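Local coordinates for protein transcriptional regulator, SorC family (Enterococcus faecalis, PDB 2O0M) that probably regulates transcription by binding DNA, and probably binds a carbohydrate effector, at residues Ser125-Val130 and Trp328-Glu333. Sequence-based numbering, arbitrary orientation.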
ATOM      1  N   SER A 125      12.827   6.752  -5.950  1.00 16.94           N
ATOM      2  CA  SER A 125      13.880   5.750  -6.132  1.00 17.31           C
ATOM      3  C   SER A 125      14.510   5.403  -4.785  1.00 16.70           C
ATOM      4  O   SER A 125      14.728   4.230  -4.468  1.00 16.49           O
ATOM      5  CB  SER A 125      14.948   6.253  -7.128  1.00 18.00           C
ATOM      6  OG  SER A 125      16.136   5.478  -7.057  1.00 20.98           O
ATOM      7  N   ASP A 126      14.796   6.430  -3.993  1.00 15.61           N
ATOM      8  CA  ASP A 126      15.280   6.253  -2.627  1.00 15.49           C
ATOM      9  C   ASP A 126      14.307   5.452  -1.769  1.00 14.51           C
ATOM     10  O   ASP A 126      14.736   4.645  -0.946  1.00 15.06           O
ATOM     11  CB  ASP A 126      15.558   7.601  -1.961  1.00 15.47           C
ATOM     12  CG  ASP A 126      16.736   8.337  -2.581  1.00 16.42           C
ATOM     13  OD1 ASP A 126      17.599   7.697  -3.214  1.00 18.50           O
ATOM     14  OD2 ASP A 126      16.787   9.566  -2.426  1.00 17.14           O
ATOM     15  N   PHE A 127      13.006   5.659  -1.957  1.00 13.58           N
ATOM     16  CA  PHE A 127      12.014   4.822  -1.237  1.00 13.15           C
ATOM     17  C   PHE A 127      12.212   3.338  -1.568  1.00 12.79           C
ATOM     18  O   PHE A 127      12.015   2.480  -0.707  1.00 12.73           O
ATOM     19  CB  PHE A 127      10.563   5.205  -1.558  1.00 12.41           C
ATOM     20  CG  PHE A 127      10.075   6.507  -0.952  1.00 11.78           C
ATOM     21  CD1 PHE A 127      10.745   7.167   0.076  1.00 12.10           C
ATOM     22  CD2 PHE A 127       8.890   7.058  -1.418  1.00 11.20           C
ATOM     23  CE1 PHE A 127      10.247   8.351   0.601  1.00 11.31           C
ATOM     24  CE2 PHE A 127       8.394   8.234  -0.898  1.00 12.89           C
ATOM     25  CZ  PHE A 127       9.072   8.880   0.124  1.00 11.82           C
ATOM     26  N   GLY A 128      12.572   3.038  -2.816  1.00 13.08           N
ATOM     27  CA  GLY A 128      12.891   1.669  -3.234  1.00 13.43           C
ATOM     28  C   GLY A 128      14.059   1.090  -2.462  1.00 13.88           C
ATOM     29  O   GLY A 128      14.005  -0.026  -1.971  1.00 13.84           O
ATOM     30  N   ASP A 129      15.137   1.854  -2.367  1.00 14.03           N
ATOM     31  CA  ASP A 129      16.304   1.452  -1.576  1.00 15.14           C
ATOM     32  C   ASP A 129      15.918   1.187  -0.126  1.00 14.61           C
ATOM     33  O   ASP A 129      16.309   0.173   0.464  1.00 15.10           O
ATOM     34  CB  ASP A 129      17.387   2.545  -1.609  1.00 16.13           C
ATOM     35  CG  ASP A 129      18.220   2.525  -2.875  1.00 19.69           C
ATOM     36  OD1 ASP A 129      18.080   1.599  -3.699  1.00 23.25           O
ATOM     37  OD2 ASP A 129      19.045   3.449  -3.036  1.00 24.53           O
ATOM     38  N   VAL A 130      15.138   2.100   0.443  1.00 13.75           N
ATOM     39  CA  VAL A 130      14.766   2.019   1.852  1.00 13.63           C
ATOM     40  C   VAL A 130      13.860   0.814   2.069  1.00 13.01           C
ATOM     41  O   VAL A 130      14.031   0.062   3.038  1.00 12.32           O
ATOM     42  CB  VAL A 130      14.075   3.324   2.341  1.00 13.26           C
ATOM     43  CG1 VAL A 130      13.571   3.178   3.770  1.00 14.37           C
ATOM     44  CG2 VAL A 130      15.053   4.512   2.255  1.00 14.74           C
ATOM     45  N   TRP A 328       5.656   0.421   9.929  1.00 13.13           N
ATOM     46  CA  TRP A 328       6.822   1.239   9.604  1.00 13.58           C
ATOM     47  C   TRP A 328       6.346   2.236   8.553  1.00 13.17           C
ATOM     48  O   TRP A 328       5.768   1.836   7.539  1.00 12.48           O
ATOM     49  CB  TRP A 328       7.946   0.394   8.998  1.00 15.51           C
ATOM     50  CG  TRP A 328       8.697  -0.476   9.950  1.00 17.81           C
ATOM     51  CD1 TRP A 328       8.172  -1.372  10.831  1.00 20.53           C
ATOM     52  CD2 TRP A 328      10.120  -0.585  10.065  1.00 20.04           C
ATOM     53  NE1 TRP A 328       9.186  -2.007  11.521  1.00 21.13           N
ATOM     54  CE2 TRP A 328      10.387  -1.539  11.066  1.00 20.18           C
ATOM     55  CE3 TRP A 328      11.193   0.050   9.437  1.00 20.59           C
ATOM     56  CZ2 TRP A 328      11.679  -1.882  11.442  1.00 19.78           C
ATOM     57  CZ3 TRP A 328      12.485  -0.298   9.817  1.00 19.95           C
ATOM     58  CH2 TRP A 328      12.709  -1.250  10.809  1.00 19.99           C
ATOM     59  N   LEU A 329       6.590   3.524   8.780  1.00 12.26           N
ATOM     60  CA  LEU A 329       6.231   4.550   7.802  1.00 12.23           C
ATOM     61  C   LEU A 329       7.498   5.039   7.114  1.00 11.46           C
ATOM     62  O   LEU A 329       8.387   5.585   7.769  1.00 12.41           O
ATOM     63  CB  LEU A 329       5.508   5.724   8.461  1.00 11.97           C
ATOM     64  CG  LEU A 329       5.220   6.935   7.560  1.00 13.02           C
ATOM     65  CD1 LEU A 329       4.300   6.568   6.403  1.00 13.23           C
ATOM     66  CD2 LEU A 329       4.628   8.076   8.362  1.00 13.24           C
ATOM     67  N   ILE A 330       7.577   4.823   5.806  1.00 10.98           N
ATOM     68  CA  ILE A 330       8.647   5.390   4.977  1.00 11.15           C
ATOM     69  C   ILE A 330       8.081   6.646   4.334  1.00 10.44           C
ATOM     70  O   ILE A 330       7.076   6.595   3.627  1.00 11.08           O
ATOM     71  CB  ILE A 330       9.120   4.431   3.877  1.00 11.24           C
ATOM     72  CG1 ILE A 330       9.637   3.138   4.515  1.00 11.71           C
ATOM     73  CG2 ILE A 330      10.186   5.114   3.011  1.00 11.29           C
ATOM     74  CD1 ILE A 330       9.967   2.042   3.549  1.00 11.53           C
ATOM     75  N   THR A 331       8.726   7.774   4.588  1.00 10.99           N
ATOM     76  CA  THR A 331       8.222   9.050   4.121  1.00 10.44           C
ATOM     77  C   THR A 331       9.400   9.973   3.807  1.00 10.47           C
ATOM     78  O   THR A 331      10.561   9.547   3.804  1.00 11.20           O
ATOM     79  CB  THR A 331       7.264   9.655   5.181  1.00 10.99           C
ATOM     80  OG1 THR A 331       6.545  10.769   4.632  1.00 10.64           O
ATOM     81  CG2 THR A 331       7.993  10.048   6.469  1.00 11.42           C
ATOM     82  N   ASP A 332       9.102  11.229   3.538  1.00 10.50           N
ATOM     83  CA  ASP A 332      10.176  12.183   3.258  1.00 10.74           C
ATOM     84  C   ASP A 332      10.096  13.413   4.142  1.00 11.85           C
ATOM     85  O   ASP A 332       9.155  13.583   4.913  1.00 11.66           O
ATOM     86  CB  ASP A 332      10.260  12.525   1.768  1.00 11.02           C
ATOM     87  CG  ASP A 332       8.979  13.105   1.201  1.00  9.94           C
ATOM     88  OD1 ASP A 332       8.135  13.604   1.967  1.00 12.58           O
ATOM     89  OD2 ASP A 332       8.831  13.072  -0.041  1.00 11.74           O
ATOM     90  N   GLU A 333      11.131  14.242   4.049  1.00 12.26           N
ATOM     91  CA  GLU A 333      11.225  15.448   4.851  1.00 13.59           C
ATOM     92  C   GLU A 333      10.055  16.375   4.584  1.00 12.47           C
ATOM     93  O   GLU A 333       9.549  17.017   5.495  1.00 13.23           O
ATOM     94  CB  GLU A 333      12.527  16.204   4.556  1.00 13.48           C
ATOM     95  CG  GLU A 333      13.779  15.583   5.151  1.00 15.94           C
ATOM     96  CD  GLU A 333      15.008  16.485   4.991  1.00 16.86           C
ATOM     97  OE1 GLU A 333      15.404  16.763   3.837  1.00 17.88           O
ATOM     98  OE2 GLU A 333      15.581  16.920   6.018  1.00 23.02           O
TER
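F127 lays one edge of its ring along strand 328-332, against the peptide that joins T331 to D332. CE1 comes to 3.4 Å from the carbonyl O of T331, which lies near the ring plane, so the polarised C-H edge rather than the pi face meets the oxygen. CZ reaches further along, 4.2 Å from CB of D332, while CD1, at the opposite end of this row, touches CG2 of I330 at 3.6 Å, an oblique approach. With CG anti to the carbonyl carbon (chi1 -73°), the ring leaves the helix toward the C-terminal end of the strand. One turn on, V130 places CG1 3.8 Å from CD1 of I330. The isoleucine thus meets both helix residues, CG2 shared between ring and valine, CD1 beside CG1 of V130. No hydrogen bond crosses the interface; it rests on apolar contacts and the ring edge against the T331 carbonyl. The carboxylate of D332 is held from outside the two segments: OD1 accepts from the backbone N of A335 as the N-cap of helix 333-339 and also from N of G309, and OD2 pairs with S117. Strand 328-332 runs between the parallel strands 109-113 and 302-306, and segment 125-130 of helix 122-138 is roughly antiparallel to it, the segment axes 9.4 Å apart at closest and their directions 153° apart, the helix-on-sheet layering of a Rossmann-like alpha/beta domain, here the putative sugar-binding domain.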